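Local coordinates for synaptic vesicle glycoprotein 2C (Homo sapiens, PDB 5JLV) that is a synaptic vesicle membrane glycoprotein whose luminal domain, a quadrilateral beta-helix of pentapeptide repeats, serves as a protein receptor for botulinum neurotoxin A, at residues R25-M37 / G44-K56. Sequence-based numbering, arbitrary orientation.
Sequences RDKYANFTINFTM and GMEYDNGRFIGVK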
loop_
_atom_site.group_PDB
_atom_site.type_symbol
_atom_site.label_atom_id
_atom_site.label_comp_id
_atom_site.label_asym_id
_atom_site.label_seq_id
_atom_site.Cartn_x
_atom_site.Cartn_y
_atom_site.Cartn_z
ATOM N N ARG C 25 -9.219 37.404 5.000
ATOM C CA ARG C 25 -9.514 37.829 6.368
ATOM C C ARG C 25 -8.799 36.933 7.381
ATOM O O ARG C 25 -8.118 37.427 8.279
ATOM C CB ARG C 25 -11.024 37.809 6.622
ATOM C CG ARG C 25 -11.456 38.524 7.893
ATOM C CD ARG C 25 -12.922 38.262 8.198
ATOM N NE ARG C 25 -13.132 36.891 8.658
ATOM C CZ ARG C 25 -13.211 36.525 9.937
ATOM N NH1 ARG C 25 -13.116 37.429 10.908
ATOM N NH2 ARG C 25 -13.395 35.249 10.248
ATOM N N ASP C 26 -8.927 35.619 7.195
ATOM C CA ASP C 26 -8.448 34.649 8.176
ATOM C C ASP C 26 -7.138 33.929 7.832
ATOM O O ASP C 26 -6.741 33.020 8.558
ATOM C CB ASP C 26 -9.544 33.619 8.500
ATOM C CG ASP C 26 -10.394 34.018 9.706
ATOM O OD1 ASP C 26 -10.188 35.126 10.244
ATOM O OD2 ASP C 26 -11.274 33.224 10.117
ATOM N N LYS C 27 -6.454 34.323 6.756
ATOM C CA LYS C 27 -5.256 33.564 6.367
ATOM C C LYS C 27 -4.056 34.270 5.749
ATOM O O LYS C 27 -4.175 35.323 5.104
ATOM C CB LYS C 27 -5.622 32.316 5.543
ATOM C CG LYS C 27 -6.022 32.569 4.103
ATOM C CD LYS C 27 -6.336 31.250 3.408
ATOM C CE LYS C 27 -7.486 30.526 4.095
ATOM N NZ LYS C 27 -7.843 29.256 3.412
ATOM N N TYR C 28 -2.896 33.650 5.973
ATOM C CA TYR C 28 -1.653 33.963 5.275
ATOM C C TYR C 28 -1.307 32.793 4.348
ATOM O O TYR C 28 -1.607 31.630 4.659
ATOM C CB TYR C 28 -0.512 34.160 6.275
ATOM C CG TYR C 28 -0.628 35.382 7.157
ATOM C CD1 TYR C 28 -0.020 36.585 6.795
ATOM C CD2 TYR C 28 -1.310 35.330 8.371
ATOM C CE1 TYR C 28 -0.100 37.702 7.611
ATOM C CE2 TYR C 28 -1.397 36.446 9.194
ATOM C CZ TYR C 28 -0.792 37.628 8.806
ATOM O OH TYR C 28 -0.875 38.740 9.614
ATOM N N ALA C 29 -0.686 33.102 3.215
ATOM C CA ALA C 29 -0.360 32.080 2.215
ATOM C C ALA C 29 0.973 32.350 1.511
ATOM O O ALA C 29 1.384 33.510 1.347
ATOM C CB ALA C 29 -1.490 31.952 1.199
ATOM N N ASN C 30 1.645 31.268 1.111
ATOM C CA ASN C 30 2.819 31.343 0.236
ATOM C C ASN C 30 3.892 32.303 0.758
ATOM O O ASN C 30 4.347 33.202 0.038
ATOM C CB ASN C 30 2.394 31.726 -1.198
ATOM C CG ASN C 30 3.400 31.293 -2.250
ATOM O OD1 ASN C 30 4.551 30.980 -1.946
ATOM N ND2 ASN C 30 2.972 31.288 -3.503
ATOM N N PHE C 31 4.280 32.116 2.015
ATOM C CA PHE C 31 5.290 32.967 2.629
ATOM C C PHE C 31 6.466 32.142 3.101
ATOM O O PHE C 31 6.354 30.916 3.301
ATOM C CB PHE C 31 4.702 33.787 3.792
ATOM C CG PHE C 31 4.146 32.950 4.913
ATOM C CD1 PHE C 31 2.805 32.584 4.926
ATOM C CD2 PHE C 31 4.963 32.532 5.968
ATOM C CE1 PHE C 31 2.292 31.812 5.952
ATOM C CE2 PHE C 31 4.451 31.755 7.000
ATOM C CZ PHE C 31 3.114 31.397 6.992
ATOM N N THR C 32 7.598 32.808 3.257
ATOM C CA THR C 32 8.759 32.202 3.840
ATOM C C THR C 32 9.208 33.066 4.991
ATOM O O THR C 32 9.413 34.262 4.827
ATOM C CB THR C 32 9.890 32.044 2.805
ATOM O OG1 THR C 32 9.472 31.115 1.800
ATOM C CG2 THR C 32 11.168 31.522 3.462
ATOM N N ILE C 33 9.302 32.464 6.169
ATOM C CA ILE C 33 9.961 33.094 7.299
ATOM C C ILE C 33 11.254 32.330 7.586
ATOM O O ILE C 33 11.260 31.094 7.648
ATOM C CB ILE C 33 9.046 33.157 8.546
ATOM C CG1 ILE C 33 7.911 34.165 8.315
ATOM C CG2 ILE C 33 9.842 33.568 9.779
ATOM C CD1 ILE C 33 6.675 33.910 9.154
ATOM N N ASN C 34 12.352 33.066 7.693
ATOM C CA ASN C 34 13.649 32.469 7.997
ATOM C C ASN C 34 14.456 33.317 8.981
ATOM O O ASN C 34 15.690 33.325 8.954
ATOM C CB ASN C 34 14.438 32.187 6.703
ATOM C CG ASN C 34 14.850 33.454 5.971
ATOM O OD1 ASN C 34 14.361 34.544 6.263
ATOM N ND2 ASN C 34 15.755 33.310 5.013
ATOM N N PHE C 35 13.735 34.023 9.849
ATOM C CA PHE C 35 14.325 34.919 10.843
ATOM C C PHE C 35 13.715 34.652 12.215
ATOM O O PHE C 35 12.627 34.068 12.314
ATOM C CB PHE C 35 14.109 36.393 10.449
ATOM C CG PHE C 35 12.735 36.684 9.890
ATOM C CD1 PHE C 35 12.505 36.649 8.506
ATOM C CD2 PHE C 35 11.674 37.003 10.734
ATOM C CE1 PHE C 35 11.245 36.917 7.985
ATOM C CE2 PHE C 35 10.411 37.274 10.213
ATOM C CZ PHE C 35 10.198 37.231 8.839
ATOM N N THR C 36 14.412 35.081 13.265
ATOM C CA THR C 36 13.931 34.901 14.637
ATOM C C THR C 36 12.501 35.432 14.792
ATOM O O THR C 36 12.177 36.512 14.306
ATOM C CB THR C 36 14.873 35.582 15.663
ATOM O OG1 THR C 36 16.181 34.998 15.578
ATOM C CG2 THR C 36 14.343 35.429 17.095
ATOM N N MET C 37 11.647 34.634 15.429
ATOM C CA MET C 37 10.319 35.079 15.849
ATOM C C MET C 37 10.277 35.065 17.382
ATOM O O MET C 37 10.567 34.043 18.014
ATOM C CB MET C 37 9.233 34.172 15.258
ATOM C CG MET C 37 7.851 34.812 15.172
ATOM S SD MET C 37 6.606 33.761 14.374
ATOM C CE MET C 37 7.370 33.487 12.773
ATOM N N GLY C 44 -6.289 32.474 15.934
ATOM C CA GLY C 44 -7.389 32.368 14.966
ATOM C C GLY C 44 -7.011 32.485 13.495
ATOM O O GLY C 44 -7.864 32.746 12.648
ATOM N N MET C 45 -5.738 32.279 13.187
ATOM C CA MET C 45 -5.242 32.441 11.827
ATOM C C MET C 45 -5.069 31.104 11.107
ATOM O O MET C 45 -4.730 30.093 11.732
ATOM C CB MET C 45 -3.893 33.166 11.845
ATOM C CG MET C 45 -3.916 34.549 12.473
ATOM S SD MET C 45 -5.077 35.638 11.638
ATOM C CE MET C 45 -4.442 35.616 9.960
ATOM N N GLU C 46 -5.290 31.105 9.793
ATOM C CA GLU C 46 -4.846 30.003 8.958
ATOM C C GLU C 46 -3.549 30.365 8.224
ATOM O O GLU C 46 -3.335 31.525 7.848
ATOM C CB GLU C 46 -5.934 29.558 7.971
ATOM C CG GLU C 46 -5.535 28.325 7.164
ATOM C CD GLU C 46 -6.671 27.721 6.362
ATOM O OE1 GLU C 46 -7.848 27.931 6.728
ATOM O OE2 GLU C 46 -6.385 27.013 5.370
ATOM N N TYR C 47 -2.683 29.372 8.052
ATOM C CA TYR C 47 -1.441 29.528 7.320
ATOM C C TYR C 47 -1.357 28.421 6.259
ATOM O O TYR C 47 -1.252 27.237 6.601
ATOM C CB TYR C 47 -0.229 29.462 8.283
ATOM C CG TYR C 47 -0.334 30.423 9.466
ATOM C CD1 TYR C 47 0.096 31.751 9.353
ATOM C CD2 TYR C 47 -0.894 30.015 10.679
ATOM C CE1 TYR C 47 -0.006 32.635 10.426
ATOM C CE2 TYR C 47 -0.999 30.893 11.755
ATOM C CZ TYR C 47 -0.552 32.200 11.618
ATOM O OH TYR C 47 -0.667 33.076 12.669
ATOM N N ASP C 48 -1.451 28.819 4.985
ATOM C CA ASP C 48 -1.412 27.899 3.837
ATOM C C ASP C 48 -0.049 28.013 3.189
ATOM O O ASP C 48 0.408 29.128 2.897
ATOM C CB ASP C 48 -2.465 28.285 2.779
ATOM C CG ASP C 48 -3.866 27.820 3.133
ATOM O OD1 ASP C 48 -4.078 27.302 4.250
ATOM O OD2 ASP C 48 -4.773 27.982 2.277
ATOM N N ASN C 49 0.601 26.871 2.963
ATOM C CA ASN C 49 1.892 26.835 2.267
ATOM C C ASN C 49 2.929 27.771 2.891
ATOM O O ASN C 49 3.658 28.478 2.198
ATOM C CB ASN C 49 1.694 27.118 0.772
ATOM C CG ASN C 49 0.674 26.190 0.148
ATOM O OD1 ASN C 49 0.979 25.041 -0.156
ATOM N ND2 ASN C 49 -0.558 26.670 -0.004
ATOM N N GLY C 50 2.968 27.777 4.214
ATOM C CA GLY C 50 3.946 28.554 4.945
ATOM C C GLY C 50 5.223 27.764 5.103
ATOM O O GLY C 50 5.194 26.560 5.387
ATOM N N ARG C 51 6.343 28.438 4.899
ATOM C CA ARG C 51 7.643 27.833 5.087
ATOM C C ARG C 51 8.406 28.539 6.201
ATOM O O ARG C 51 8.792 29.704 6.077
ATOM C CB ARG C 51 8.425 27.838 3.773
ATOM C CG ARG C 51 7.816 26.906 2.730
ATOM C CD ARG C 51 8.342 27.155 1.328
ATOM N NE ARG C 51 9.799 27.076 1.244
ATOM C CZ ARG C 51 10.514 25.965 1.424
ATOM N NH1 ARG C 51 9.917 24.813 1.722
ATOM N NH2 ARG C 51 11.837 26.012 1.308
ATOM N N PHE C 52 8.568 27.832 7.308
ATOM C CA PHE C 52 9.372 28.288 8.417
ATOM C C PHE C 52 10.705 27.558 8.336
ATOM O O PHE C 52 10.809 26.379 8.718
ATOM C CB PHE C 52 8.648 27.982 9.735
ATOM C CG PHE C 52 7.232 28.527 9.797
ATOM C CD1 PHE C 52 6.162 27.817 9.244
ATOM C CD2 PHE C 52 6.970 29.748 10.406
ATOM C CE1 PHE C 52 4.863 28.315 9.304
ATOM C CE2 PHE C 52 5.676 30.249 10.469
ATOM C CZ PHE C 52 4.623 29.528 9.921
ATOM N N ILE C 53 11.712 28.246 7.790
ATOM C CA ILE C 53 13.003 27.640 7.445
ATOM C C ILE C 53 14.132 28.264 8.267
ATOM O O ILE C 53 14.476 29.432 8.071
ATOM C CB ILE C 53 13.347 27.825 5.934
ATOM C CG1 ILE C 53 12.135 27.541 5.023
ATOM C CG2 ILE C 53 14.567 26.997 5.546
ATOM C CD1 ILE C 53 11.770 26.073 4.868
ATOM N N GLY C 54 14.708 27.485 9.182
ATOM C CA GLY C 54 15.816 27.971 10.021
ATOM C C GLY C 54 15.390 28.997 11.054
ATOM O O GLY C 54 16.197 29.798 11.513
ATOM N N VAL C 55 14.117 28.964 11.422
ATOM C CA VAL C 55 13.551 29.926 12.343
ATOM C C VAL C 55 13.865 29.544 13.788
ATOM O O VAL C 55 13.827 28.364 14.153
ATOM C CB VAL C 55 12.023 30.025 12.147
ATOM C CG1 VAL C 55 11.381 30.933 13.188
ATOM C CG2 VAL C 55 11.703 30.505 10.741
ATOM N N LYS C 56 14.192 30.543 14.601
ATOM C CA LYS C 56 14.192 30.375 16.050
ATOM C C LYS C 56 12.941 31.022 16.650
ATOM O O LYS C 56 12.752 32.238 16.550
ATOM C CB LYS C 56 15.465 30.956 16.675
ATOM C CG LYS C 56 16.744 30.253 16.234
ATOM C CD LYS C 56 17.956 30.706 17.036
ATOM C CE LYS C 56 18.507 32.018 16.514
ATOM N NZ LYS C 56 19.841 32.317 17.102
HETATM O O HOH W 1 5.934 29.454 0.602
HETATM O O HOH W 2 11.207 29.456 1.261
HETATM O O HOH W 3 18.740 35.380 16.481
#
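With CG of Phe31 set between its backbone N and carbonyl carbon (chi1 61°), the ring lies over Gly50 of the next coil, while CG of Phe52, beside its own backbone N (chi1 -54°), brings that ring to meet it. These are successive coils of the pentapeptide-repeat beta-helix, stacked in parallel. Gly50 CA sits 3.8 Å from the Phe31 ring centroid, a CH-pi contact over one face. The edge of the Phe31 ring turns toward the face of Phe52 in an offset edge-to-face pair, planes at 85°, with Phe31 CE2 nearest Phe52 CZ at 3.7 Å. Ile33 CD1 also touches Phe52, which stacks further on Phe72. The Tyr28 and Tyr47 planes are nearly parallel but slid so far that the rings barely overlap, meeting at Tyr28 CD2 and Tyr47 CE1; Tyr47 in turn stacks on Phe67. Backbone bonds join the coils on both sides of the corner at Asn30 and Asn49, among them Asp48 N to Tyr28 O (2.8 Å) and Ile53 N to Ile33 O (2.9 Å). Lys27 NZ forms salt bridges to Glu46 OE2 (3.3 Å, a weak hydrogen bond) and Asp48 OD2 (3.5 Å); Glu46 OE2 also pairs with Lys68. Beyond the corner, water 2 links Thr32 OG1 to Arg51, accepting from NE at 2.8 Å.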